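Local coordinates for protein polyketide biosynthesis cytochrome P450 PksS (Bacillus subtilis, PDB 4YZR) that acts as a heme-dependent monooxygenase in the biosynthesis of the antibiotic polyketide bacillaene, with dihydrobacillaene as its substrate, at residues H7-E12 with K389-R394; H31-K36 with Y42-I47; E127-E132 with S147-I152; K266-P271 with A368-F373. All coordinates share one frame; numbering follows the deposited sequence.

Contact 1: residues H7-E12 with K389-R394; sequences HPHGKE and KNVFLR
V391 packs its CG1 methyl against P8, which belongs to the type I turn H7 to G10 just ahead of helix 11-15. The packed half is apolar. With CG1 anti to the backbone N (chi1 166°), V391 aims this methyl at the pyrrolidine of P8, where CG1 of V391 lies 3.9 Å from CB of P8. The same methyl also lies over the centre of the F392 ring, so it is held between the P8 ring and the F392 ring of its own segment. CG2 of V391 is modelled beside the H9 imidazole, but the spacing there is too short to be trusted, and the detail of that approach is doubtful.

The outer half is polar and looser. H9 and K389 are exposed, and they meet through a water: this water is 2.7 Å from ND1 of H9, in the plane of the imidazole at its edge, and accepts a bond from NZ of K389 at 2.6 Å. The lysine chain is extended through chi3, and a chi4 of 45° turns NZ to the water.

N390 points away from P8 and H9 and shapes its own loop. Its OD1 accepts from N of F392, 3.0 Å away, in an Asx turn, and from N of L393, also at 3.0 Å, which makes the wider Asx motif. The contact thus brings the N-terminal segment onto a loop of the C-terminal region, which rests on helix 228-259 through N390 and L393, while R394 bonds to O of H14 and weakly to O of H15, at the end of helix 11-15, and touches P17 of helix 17-27.

Contact 2: residues H31-K36 with Y42-I47; sequences HRFELK and YPAWLI
This is a two-stranded antiparallel hairpin, H31 to L35 against Y42 to L46, at the edge of the sheet that P450s carry just after their first long helix. Six backbone hydrogen bonds link the hydrogen-bonded pairs H31 with L46, F33 with A44 and L35 with Y42; the shortest run from N of L46 to O of H31 and from N of F33 to O of A44, both 2.8 Å. The local strand directions are 138° apart, a strong twist. In the non-hydrogen-bonded pairs, CA-H...O contacts such as CA of R32 to O of A44, 3.3 Å, add weak polar contacts between the bonded pairs.

On the face of R32 and W45, the arginine runs over the indole: CB of R32 sits above the six-membered ring, 3.7 Å from its centroid, in a CH-pi contact. The aliphatic part stays extended past the ring, and the guanidinium travels on beside P43, with NH2 of R32 3.4 Å from CB of P43; the guanidinium plane is 84° from that of the indole. On the other face, F33 takes the crowded first torsion between backbone N and carbonyl carbon (chi1 72°), which folds its ring across to A44. CB of A44 lies over that ring, 3.8 Å from its centroid, and CE1 of F33 lies 3.9 Å from CB of L46.

H31 is tied to E28 and to the backbone N of F6, and the indole NE1 of W45 bonds to D311. Strand 312-315 runs parallel to 42-47 on its far side, with F314 meeting F33, L35, A44 and L46, while I47 packs on helix 50-58.

Contact 3: residues E127-E132 with S147-I152; sequences EQLLDE and SPLPFI
L129 has CG anti to its own carbonyl carbon (chi1 -66°), and a chi2 of 165° spreads its two methyls toward helix 148-158; L149 has CG anti to the backbone N (chi1 -179°), which carries its branch off and presents CB to the leucine opposite. The two helices, 119-133 and 148-158, correspond to helices D and E of the P450 fold, two members of its conserved four-helix bundle. They run roughly antiparallel, and the short axes come no closer than 11.1 Å, so the backbones do not meet, and L129 bridges most of the distance.

It does so as a fork. CD1 of L129 reaches the start of the L149 side chain, 3.7 Å from CB and 3.8 Å from CA of that residue. CD2 of L129 meets the CB-CG edge of P148, 4.0 Å from each of these two atoms. The contact is small and wholly van der Waals in character; L149, which is buried, also touches I125 and A126 of helix 119-133.

The neighbouring faces have other work: E127 and D131 hold R372 of helix 355-372 by salt bridges, P150 leans on helix 228-259, and F151 on helix 165-175. At the surface edge of the contact, the amide of Q128 is only loosely applied, its OE1 4.5 Å from CD1 of I152.

Contact 4: residues K266-P271 with A368-F373; sequences KLKQQP and ALLKRF
Apolar packing comes first. L370 puts CD1 against L267, 3.9 Å from CD2 and 4.1 Å from CG of that leucine; the two side chains meet at about a right angle, methyl against branch. Its first torsion, chi1 -65°, sets CG anti to the carbonyl carbon and turns the fork toward helix 261-269. The second methyl, CD2, reaches the aliphatic part of a lysine: CE of K268 lies 4.2 Å away. L267 is also backed by I335 from a loop.

These helices, 261-269 and 355-372, match J and L of the P450 fold, L being the helix that follows the loop of C352, the probable axial heme ligand. The contact lies near the end of both, far from that ligand.

The polar bonds lie to the side of the leucine pair. K268 is extended as far as CD and then bends at chi3 (-69°), so that CE passes CD2 of L370 while NZ bonds to the carbonyl O of P374, just beyond helix 355-372. Backbone bonds finish the helix ends, with N of Q270 3.0 Å from O of K266 and N of F373 2.9 Å from O of L369. R372 heads away, to E127, D131 and E134.

Overall arrangement
Contacts 3 and 4 are neighbours, their centres about 17 Å apart, joined where R372, on helix 355-372 of contact 4, makes salt bridges with E127 and D131 of contact 3. Both use leucine methyls between helices, but contact 4 is buried and contact 3 lies toward the surface. Contacts 1 and 2 form the other group, centres about 14 Å apart, both partly buried; contact 2 lies across the chain's centre from contacts 3 and 4. Only contact 2 has backbone hydrogen bonds between its segments; contact 1 adds a bridging water to apolar packing. Contact 1 joins a segment near the N-terminus to one in the C-terminal region, the other three lying between in sequence.

Contact 1: residues H7-E12 with K389-R394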
# COMPACT_ATOMS: atom_id res chain seq x y z
N HIS A 7 -2.62 1.20 -21.80
CA HIS A 7 -2.20 2.51 -21.57
C HIS A 7 -2.39 2.93 -20.12
O HIS A 7 -3.37 3.58 -19.76
CB HIS A 7 -3.01 3.52 -22.43
CG HIS A 7 -2.80 3.35 -23.90
ND1 HIS A 7 -1.55 3.41 -24.47
CD2 HIS A 7 -3.64 2.95 -24.88
CE1 HIS A 7 -1.64 3.17 -25.77
NE2 HIS A 7 -2.89 2.86 -26.04
N PRO A 8 -1.42 2.57 -19.29
CA PRO A 8 -1.66 2.85 -17.86
C PRO A 8 -1.71 4.31 -17.52
O PRO A 8 -2.26 4.70 -16.55
CB PRO A 8 -0.40 2.23 -17.15
CG PRO A 8 0.62 2.10 -18.23
CD PRO A 8 -0.18 1.79 -19.52
N HIS A 9 -1.14 5.22 -18.37
CA HIS A 9 -1.22 6.65 -18.19
C HIS A 9 -2.39 7.23 -18.95
O HIS A 9 -2.49 8.47 -18.97
CB HIS A 9 0.09 7.28 -18.64
CG HIS A 9 1.23 6.86 -17.80
ND1 HIS A 9 1.31 7.24 -16.48
CD2 HIS A 9 2.31 6.09 -18.06
CE1 HIS A 9 2.44 6.76 -15.97
NE2 HIS A 9 3.04 6.04 -16.89
N GLY A 10 -3.26 6.48 -19.52
CA GLY A 10 -4.42 6.97 -20.30
C GLY A 10 -5.66 7.25 -19.54
O GLY A 10 -5.79 6.98 -18.28
N LYS A 11 -6.68 7.76 -20.22
CA LYS A 11 -7.83 8.22 -19.53
C LYS A 11 -8.64 7.02 -18.92
O LYS A 11 -9.19 7.19 -17.85
CB LYS A 11 -8.72 9.02 -20.54
CG LYS A 11 -9.90 9.68 -19.92
CD LYS A 11 -10.61 10.73 -20.79
CE LYS A 11 -11.61 11.48 -19.98
NZ LYS A 11 -12.16 12.67 -20.68
N GLU A 12 -8.80 5.99 -19.69
CA GLU A 12 -9.68 4.85 -19.23
C GLU A 12 -9.12 4.22 -17.92
O GLU A 12 -9.88 3.98 -17.02
CB GLU A 12 -9.77 3.80 -20.28
CG GLU A 12 -10.62 4.01 -21.52
CD GLU A 12 -10.99 2.66 -22.16
OE1 GLU A 12 -10.82 1.57 -21.50
OE2 GLU A 12 -11.46 2.65 -23.33
N LYS A 389 -3.81 10.86 -9.63
CA LYS A 389 -3.11 10.32 -10.72
C LYS A 389 -1.98 9.49 -10.19
O LYS A 389 -1.03 9.99 -9.66
CB LYS A 389 -2.58 11.46 -11.54
CG LYS A 389 -1.89 11.05 -12.87
CD LYS A 389 -1.19 12.26 -13.58
CE LYS A 389 -0.42 11.85 -14.83
NZ LYS A 389 -1.17 10.90 -15.72
N ASN A 390 -2.11 8.23 -10.28
CA ASN A 390 -1.06 7.27 -9.87
C ASN A 390 -1.46 5.98 -10.53
O ASN A 390 -2.60 5.54 -10.17
CB ASN A 390 -0.96 7.15 -8.34
CG ASN A 390 0.27 6.35 -7.87
OD1 ASN A 390 0.61 5.28 -8.38
ND2 ASN A 390 0.99 6.94 -6.95
N VAL A 391 -0.56 5.39 -11.28
CA VAL A 391 -0.75 4.15 -12.04
C VAL A 391 -0.96 2.95 -11.03
O VAL A 391 -1.75 2.04 -11.35
CB VAL A 391 0.62 3.82 -12.89
CG1 VAL A 391 0.67 2.41 -13.42
CG2 VAL A 391 0.93 4.84 -13.97
N PHE A 392 -0.15 2.90 -10.02
CA PHE A 392 -0.01 1.72 -9.19
C PHE A 392 -0.87 1.83 -8.00
O PHE A 392 -1.35 0.76 -7.51
CB PHE A 392 1.45 1.54 -8.80
CG PHE A 392 2.37 1.34 -9.97
CD1 PHE A 392 2.43 0.11 -10.63
CD2 PHE A 392 3.08 2.36 -10.46
CE1 PHE A 392 3.27 -0.07 -11.71
CE2 PHE A 392 3.93 2.20 -11.57
CZ PHE A 392 3.95 1.00 -12.19
N LEU A 393 -0.98 2.96 -7.38
CA LEU A 393 -1.74 3.18 -6.14
C LEU A 393 -3.07 3.84 -6.39
O LEU A 393 -3.05 5.11 -6.74
CB LEU A 393 -0.92 4.02 -5.22
CG LEU A 393 0.56 3.66 -5.00
CD1 LEU A 393 1.29 4.64 -4.05
CD2 LEU A 393 0.65 2.20 -4.59
N ARG A 394 -4.16 3.20 -6.15
CA ARG A 394 -5.49 3.67 -6.46
C ARG A 394 -6.05 4.37 -5.26
O ARG A 394 -6.47 3.73 -4.31
CB ARG A 394 -6.34 2.55 -6.97
CG ARG A 394 -7.72 2.90 -7.45
CD ARG A 394 -7.69 3.98 -8.46
NE ARG A 394 -8.99 4.19 -9.04
CZ ARG A 394 -9.21 5.07 -10.04
NH1 ARG A 394 -8.19 5.75 -10.55
NH2 ARG A 394 -10.43 5.17 -10.52
O HOH W 1 -0.38 8.59 -14.83

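Contact 2: residues H31-K36 with Y42-I47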
# COMPACT_ATOMS: atom_id res chain seq x y z
N HIS A 31 -0.15 -9.80 -21.84
CA HIS A 31 -0.16 -8.74 -22.88
C HIS A 31 1.06 -8.01 -22.87
O HIS A 31 1.48 -7.35 -21.87
CB HIS A 31 -1.36 -7.84 -22.57
CG HIS A 31 -1.37 -6.56 -23.37
ND1 HIS A 31 -1.72 -6.53 -24.71
CD2 HIS A 31 -1.06 -5.30 -23.05
CE1 HIS A 31 -1.56 -5.31 -25.18
NE2 HIS A 31 -1.21 -4.52 -24.20
N ARG A 32 1.77 -7.93 -24.03
CA ARG A 32 2.95 -7.18 -24.15
C ARG A 32 2.67 -5.68 -24.41
O ARG A 32 1.80 -5.39 -25.25
CB ARG A 32 3.80 -7.73 -25.30
CG ARG A 32 5.16 -7.09 -25.34
CD ARG A 32 6.11 -7.66 -26.41
NE ARG A 32 7.49 -7.13 -26.29
CZ ARG A 32 7.92 -5.96 -26.81
NH1 ARG A 32 7.08 -5.16 -27.46
NH2 ARG A 32 9.16 -5.58 -26.72
N PHE A 33 3.32 -4.79 -23.74
CA PHE A 33 3.14 -3.33 -23.99
C PHE A 33 4.44 -2.66 -23.73
O PHE A 33 5.44 -3.28 -23.40
CB PHE A 33 1.98 -2.78 -23.13
CG PHE A 33 2.27 -2.66 -21.61
CD1 PHE A 33 2.24 -3.79 -20.76
CD2 PHE A 33 2.62 -1.46 -21.03
CE1 PHE A 33 2.49 -3.66 -19.40
CE2 PHE A 33 2.84 -1.32 -19.69
CZ PHE A 33 2.81 -2.45 -18.90
N GLU A 34 4.45 -1.33 -23.97
CA GLU A 34 5.56 -0.50 -23.82
C GLU A 34 5.27 0.58 -22.81
O GLU A 34 4.22 1.23 -22.78
CB GLU A 34 5.96 0.13 -25.17
CG GLU A 34 6.64 -0.80 -26.14
CD GLU A 34 6.85 -0.13 -27.53
OE1 GLU A 34 6.46 1.05 -27.72
OE2 GLU A 34 7.41 -0.80 -28.43
N LEU A 35 6.18 0.66 -21.84
CA LEU A 35 5.94 1.49 -20.66
C LEU A 35 6.73 2.74 -20.98
O LEU A 35 7.91 2.68 -21.30
CB LEU A 35 6.46 0.82 -19.40
CG LEU A 35 6.36 1.69 -18.17
CD1 LEU A 35 4.93 1.83 -17.69
CD2 LEU A 35 7.29 1.13 -17.11
N LYS A 36 6.06 3.90 -20.88
CA LYS A 36 6.62 5.20 -21.26
C LYS A 36 6.97 6.02 -20.00
O LYS A 36 8.11 5.95 -19.49
CB LYS A 36 5.61 5.94 -22.19
CG LYS A 36 5.08 5.15 -23.41
N TYR A 42 10.25 1.02 -22.51
CA TYR A 42 10.72 -0.26 -21.97
C TYR A 42 9.62 -1.30 -22.18
O TYR A 42 8.47 -1.08 -21.94
CB TYR A 42 10.96 -0.13 -20.48
CG TYR A 42 11.88 0.99 -20.10
CD1 TYR A 42 13.26 0.79 -20.05
CD2 TYR A 42 11.37 2.28 -19.84
CE1 TYR A 42 14.12 1.83 -19.71
CE2 TYR A 42 12.23 3.32 -19.52
CZ TYR A 42 13.60 3.08 -19.45
OH TYR A 42 14.45 4.09 -19.11
N PRO A 43 10.00 -2.52 -22.61
CA PRO A 43 9.05 -3.57 -22.85
C PRO A 43 8.57 -4.13 -21.46
O PRO A 43 9.35 -4.24 -20.50
CB PRO A 43 9.87 -4.64 -23.52
CG PRO A 43 11.21 -4.31 -23.24
CD PRO A 43 11.36 -2.90 -22.94
N ALA A 44 7.34 -4.51 -21.53
CA ALA A 44 6.61 -5.01 -20.31
C ALA A 44 5.53 -5.93 -20.69
O ALA A 44 4.95 -5.99 -21.79
CB ALA A 44 6.09 -3.85 -19.54
N TRP A 45 5.12 -6.74 -19.72
CA TRP A 45 4.01 -7.66 -19.85
C TRP A 45 3.00 -7.42 -18.74
O TRP A 45 3.40 -7.38 -17.59
CB TRP A 45 4.48 -9.14 -19.75
CG TRP A 45 5.39 -9.53 -20.90
CD1 TRP A 45 6.69 -9.37 -20.96
CD2 TRP A 45 4.97 -10.13 -22.12
NE1 TRP A 45 7.17 -9.83 -22.17
CE2 TRP A 45 6.11 -10.29 -22.88
CE3 TRP A 45 3.75 -10.52 -22.62
CZ2 TRP A 45 6.08 -10.86 -24.13
CZ3 TRP A 45 3.72 -11.10 -23.86
CH2 TRP A 45 4.88 -11.26 -24.59
N LEU A 46 1.75 -7.29 -19.11
CA LEU A 46 0.67 -7.16 -18.17
C LEU A 46 0.05 -8.50 -17.93
O LEU A 46 -0.45 -9.12 -18.87
CB LEU A 46 -0.39 -6.18 -18.70
CG LEU A 46 -1.61 -5.98 -17.82
CD1 LEU A 46 -1.23 -5.41 -16.45
CD2 LEU A 46 -2.71 -5.16 -18.54
N ILE A 47 -0.00 -8.97 -16.67
CA ILE A 47 -0.53 -10.26 -16.26
C ILE A 47 -1.76 -10.04 -15.44
O ILE A 47 -1.67 -9.38 -14.36
CB ILE A 47 0.57 -10.99 -15.44
CG1 ILE A 47 1.94 -10.95 -16.12
CG2 ILE A 47 0.14 -12.46 -15.14
CD1 ILE A 47 2.01 -11.57 -17.49

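Contact 3: residues E127-E132 with S147-I152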
# COMPACT_ATOMS: atom_id res chain seq x y z
N GLU A 127 -10.50 8.04 17.71
CA GLU A 127 -11.53 8.80 18.49
C GLU A 127 -11.25 10.23 18.54
O GLU A 127 -12.22 11.05 18.34
CB GLU A 127 -11.67 8.13 19.86
CG GLU A 127 -12.26 6.68 19.78
CD GLU A 127 -13.58 6.43 18.98
OE1 GLU A 127 -14.53 7.16 19.15
OE2 GLU A 127 -13.72 5.38 18.35
N GLN A 128 -10.06 10.70 18.58
CA GLN A 128 -9.74 12.10 18.52
C GLN A 128 -10.09 12.69 17.18
O GLN A 128 -10.62 13.81 17.08
CB GLN A 128 -8.24 12.35 18.78
CG GLN A 128 -7.69 13.74 18.62
CD GLN A 128 -7.35 14.18 17.18
OE1 GLN A 128 -6.43 13.62 16.55
NE2 GLN A 128 -8.00 15.24 16.69
N LEU A 129 -9.80 11.98 16.09
CA LEU A 129 -10.13 12.51 14.78
C LEU A 129 -11.62 12.59 14.61
O LEU A 129 -12.16 13.59 14.03
CB LEU A 129 -9.53 11.65 13.63
CG LEU A 129 -8.01 11.68 13.60
CD1 LEU A 129 -7.52 10.54 12.72
CD2 LEU A 129 -7.51 13.02 13.09
N LEU A 130 -12.36 11.60 15.09
CA LEU A 130 -13.82 11.56 15.01
C LEU A 130 -14.39 12.71 15.87
O LEU A 130 -15.45 13.28 15.44
CB LEU A 130 -14.37 10.23 15.39
CG LEU A 130 -14.01 9.15 14.35
CD1 LEU A 130 -14.23 7.81 14.95
CD2 LEU A 130 -14.77 9.26 13.03
N ASP A 131 -13.78 13.03 17.00
CA ASP A 131 -14.29 14.19 17.83
C ASP A 131 -14.23 15.40 17.04
O ASP A 131 -15.14 16.27 17.13
CB ASP A 131 -13.44 14.31 19.10
CG ASP A 131 -13.66 13.20 20.09
OD1 ASP A 131 -14.59 12.36 20.02
OD2 ASP A 131 -12.79 13.13 21.05
N GLU A 132 -13.23 15.69 16.27
CA GLU A 132 -13.16 16.86 15.45
C GLU A 132 -14.17 16.82 14.38
O GLU A 132 -14.83 17.82 14.10
CB GLU A 132 -11.76 17.10 14.86
CG GLU A 132 -10.72 17.31 15.91
CD GLU A 132 -11.04 18.52 16.85
OE1 GLU A 132 -11.44 19.58 16.30
OE2 GLU A 132 -10.93 18.37 18.10
N SER A 147 -6.50 10.18 5.66
CA SER A 147 -5.10 10.62 5.56
C SER A 147 -4.41 10.80 6.90
O SER A 147 -3.30 10.31 7.12
CB SER A 147 -5.02 11.90 4.69
OG SER A 147 -5.56 11.71 3.38
N PRO A 148 -5.03 11.46 7.92
CA PRO A 148 -4.28 11.71 9.18
C PRO A 148 -4.07 10.50 10.01
O PRO A 148 -3.05 10.37 10.62
CB PRO A 148 -5.11 12.79 9.92
CG PRO A 148 -6.43 12.73 9.24
CD PRO A 148 -6.26 12.30 7.84
N LEU A 149 -4.98 9.53 10.02
CA LEU A 149 -4.85 8.42 10.95
C LEU A 149 -3.57 7.64 10.69
O LEU A 149 -2.73 7.50 11.61
CB LEU A 149 -6.08 7.57 11.04
CG LEU A 149 -6.01 6.40 12.02
CD1 LEU A 149 -7.37 6.07 12.72
CD2 LEU A 149 -5.40 5.16 11.50
N PRO A 150 -3.27 7.20 9.46
CA PRO A 150 -2.04 6.42 9.22
C PRO A 150 -0.83 7.27 9.50
O PRO A 150 0.22 6.73 9.93
CB PRO A 150 -2.18 5.97 7.81
CG PRO A 150 -3.70 5.94 7.57
CD PRO A 150 -4.16 7.17 8.27
N PHE A 151 -0.88 8.56 9.18
CA PHE A 151 0.26 9.45 9.47
C PHE A 151 0.55 9.53 10.93
O PHE A 151 1.76 9.47 11.32
CB PHE A 151 0.02 10.83 8.86
CG PHE A 151 1.16 11.81 9.12
CD1 PHE A 151 2.23 11.81 8.30
CD2 PHE A 151 1.15 12.57 10.22
CE1 PHE A 151 3.32 12.69 8.64
CE2 PHE A 151 2.16 13.43 10.50
CZ PHE A 151 3.23 13.43 9.74
N ILE A 152 -0.44 9.66 11.76
CA ILE A 152 -0.18 9.74 13.19
C ILE A 152 0.32 8.38 13.72
O ILE A 152 1.22 8.32 14.54
CB ILE A 152 -1.41 10.23 13.98
CG1 ILE A 152 -1.83 11.65 13.43
CG2 ILE A 152 -1.11 10.28 15.49
CD1 ILE A 152 -3.19 12.04 13.89

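Contact 4: residues K266-P271 with A368-F373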
# COMPACT_ATOMS: atom_id res chain seq x y z
N LYS A 266 -24.86 -4.36 7.37
CA LYS A 266 -24.47 -5.59 8.03
C LYS A 266 -23.38 -5.35 9.04
O LYS A 266 -23.36 -5.88 10.12
CB LYS A 266 -24.03 -6.66 7.04
CG LYS A 266 -25.17 -7.17 6.13
CD LYS A 266 -24.66 -8.27 5.19
CE LYS A 266 -25.65 -8.75 4.17
NZ LYS A 266 -25.05 -9.45 3.00
N LEU A 267 -22.37 -4.61 8.57
CA LEU A 267 -21.23 -4.43 9.43
C LEU A 267 -21.53 -3.51 10.66
O LEU A 267 -21.05 -3.70 11.73
CB LEU A 267 -20.10 -3.74 8.58
CG LEU A 267 -18.77 -3.47 9.32
CD1 LEU A 267 -18.20 -4.69 9.98
CD2 LEU A 267 -17.73 -2.83 8.33
N LYS A 268 -22.31 -2.51 10.41
CA LYS A 268 -22.74 -1.60 11.46
C LYS A 268 -23.53 -2.35 12.55
O LYS A 268 -23.24 -2.16 13.73
CB LYS A 268 -23.58 -0.54 10.84
CG LYS A 268 -24.07 0.55 11.74
CD LYS A 268 -24.90 1.50 10.85
CE LYS A 268 -24.04 2.24 9.87
NZ LYS A 268 -24.93 2.90 8.88
N GLN A 269 -24.38 -3.25 12.14
CA GLN A 269 -25.19 -4.05 13.12
C GLN A 269 -24.42 -5.12 13.78
O GLN A 269 -24.65 -5.44 14.96
CB GLN A 269 -26.35 -4.67 12.40
CG GLN A 269 -27.34 -3.62 11.91
CD GLN A 269 -28.67 -4.21 11.42
OE1 GLN A 269 -29.23 -5.15 12.01
NE2 GLN A 269 -29.19 -3.63 10.35
N GLN A 270 -23.40 -5.68 13.07
CA GLN A 270 -22.62 -6.76 13.64
C GLN A 270 -21.14 -6.46 13.42
O GLN A 270 -20.53 -6.99 12.47
CB GLN A 270 -22.95 -8.14 13.00
CG GLN A 270 -22.23 -9.36 13.67
CD GLN A 270 -22.09 -9.27 15.17
OE1 GLN A 270 -21.21 -8.67 15.73
NE2 GLN A 270 -23.08 -9.85 15.87
N PRO A 271 -20.53 -5.77 14.34
CA PRO A 271 -19.13 -5.45 14.19
C PRO A 271 -18.21 -6.63 14.22
O PRO A 271 -17.04 -6.49 13.87
CB PRO A 271 -18.87 -4.43 15.32
CG PRO A 271 -20.21 -3.87 15.70
CD PRO A 271 -21.19 -4.98 15.43
N ALA A 368 -14.95 2.39 14.04
CA ALA A 368 -15.09 3.60 14.75
C ALA A 368 -15.88 4.58 13.98
O ALA A 368 -16.75 5.31 14.59
CB ALA A 368 -13.78 4.15 15.21
N LEU A 369 -15.66 4.74 12.69
CA LEU A 369 -16.38 5.66 11.87
C LEU A 369 -17.87 5.33 11.84
O LEU A 369 -18.68 6.26 11.98
CB LEU A 369 -15.80 5.58 10.44
CG LEU A 369 -16.42 6.54 9.41
CD1 LEU A 369 -16.12 7.96 9.78
CD2 LEU A 369 -15.90 6.18 8.03
N LEU A 370 -18.19 4.08 11.67
CA LEU A 370 -19.62 3.60 11.54
C LEU A 370 -20.28 3.69 12.89
O LEU A 370 -21.57 3.97 12.91
CB LEU A 370 -19.73 2.23 10.99
CG LEU A 370 -19.26 2.07 9.59
CD1 LEU A 370 -19.32 0.59 9.26
CD2 LEU A 370 -20.08 2.90 8.66
N LYS A 371 -19.59 3.58 13.98
CA LYS A 371 -20.17 3.70 15.37
C LYS A 371 -20.46 5.14 15.58
O LYS A 371 -21.57 5.51 16.12
CB LYS A 371 -19.21 3.20 16.41
CG LYS A 371 -19.77 3.29 17.82
CD LYS A 371 -18.88 2.64 18.86
CE LYS A 371 -19.62 2.69 20.19
NZ LYS A 371 -18.70 2.22 21.25
N ARG A 372 -19.56 6.06 15.24
CA ARG A 372 -19.76 7.46 15.54
C ARG A 372 -20.79 8.03 14.62
O ARG A 372 -21.60 8.93 15.10
CB ARG A 372 -18.48 8.28 15.45
CG ARG A 372 -18.69 9.66 16.00
CD ARG A 372 -18.69 9.66 17.56
NE ARG A 372 -17.41 9.28 18.13
CZ ARG A 372 -16.46 10.13 18.50
NH1 ARG A 372 -16.60 11.43 18.35
NH2 ARG A 372 -15.27 9.70 18.90
N PHE A 373 -20.81 7.70 13.36
CA PHE A 373 -21.64 8.31 12.38
C PHE A 373 -22.47 7.28 11.69
O PHE A 373 -22.28 7.04 10.53
CB PHE A 373 -20.82 9.15 11.40
CG PHE A 373 -20.03 10.21 12.04
CD1 PHE A 373 -20.68 11.30 12.62
CD2 PHE A 373 -18.61 10.16 12.11
CE1 PHE A 373 -19.98 12.31 13.24
CE2 PHE A 373 -17.92 11.15 12.66
CZ PHE A 373 -18.57 12.27 13.28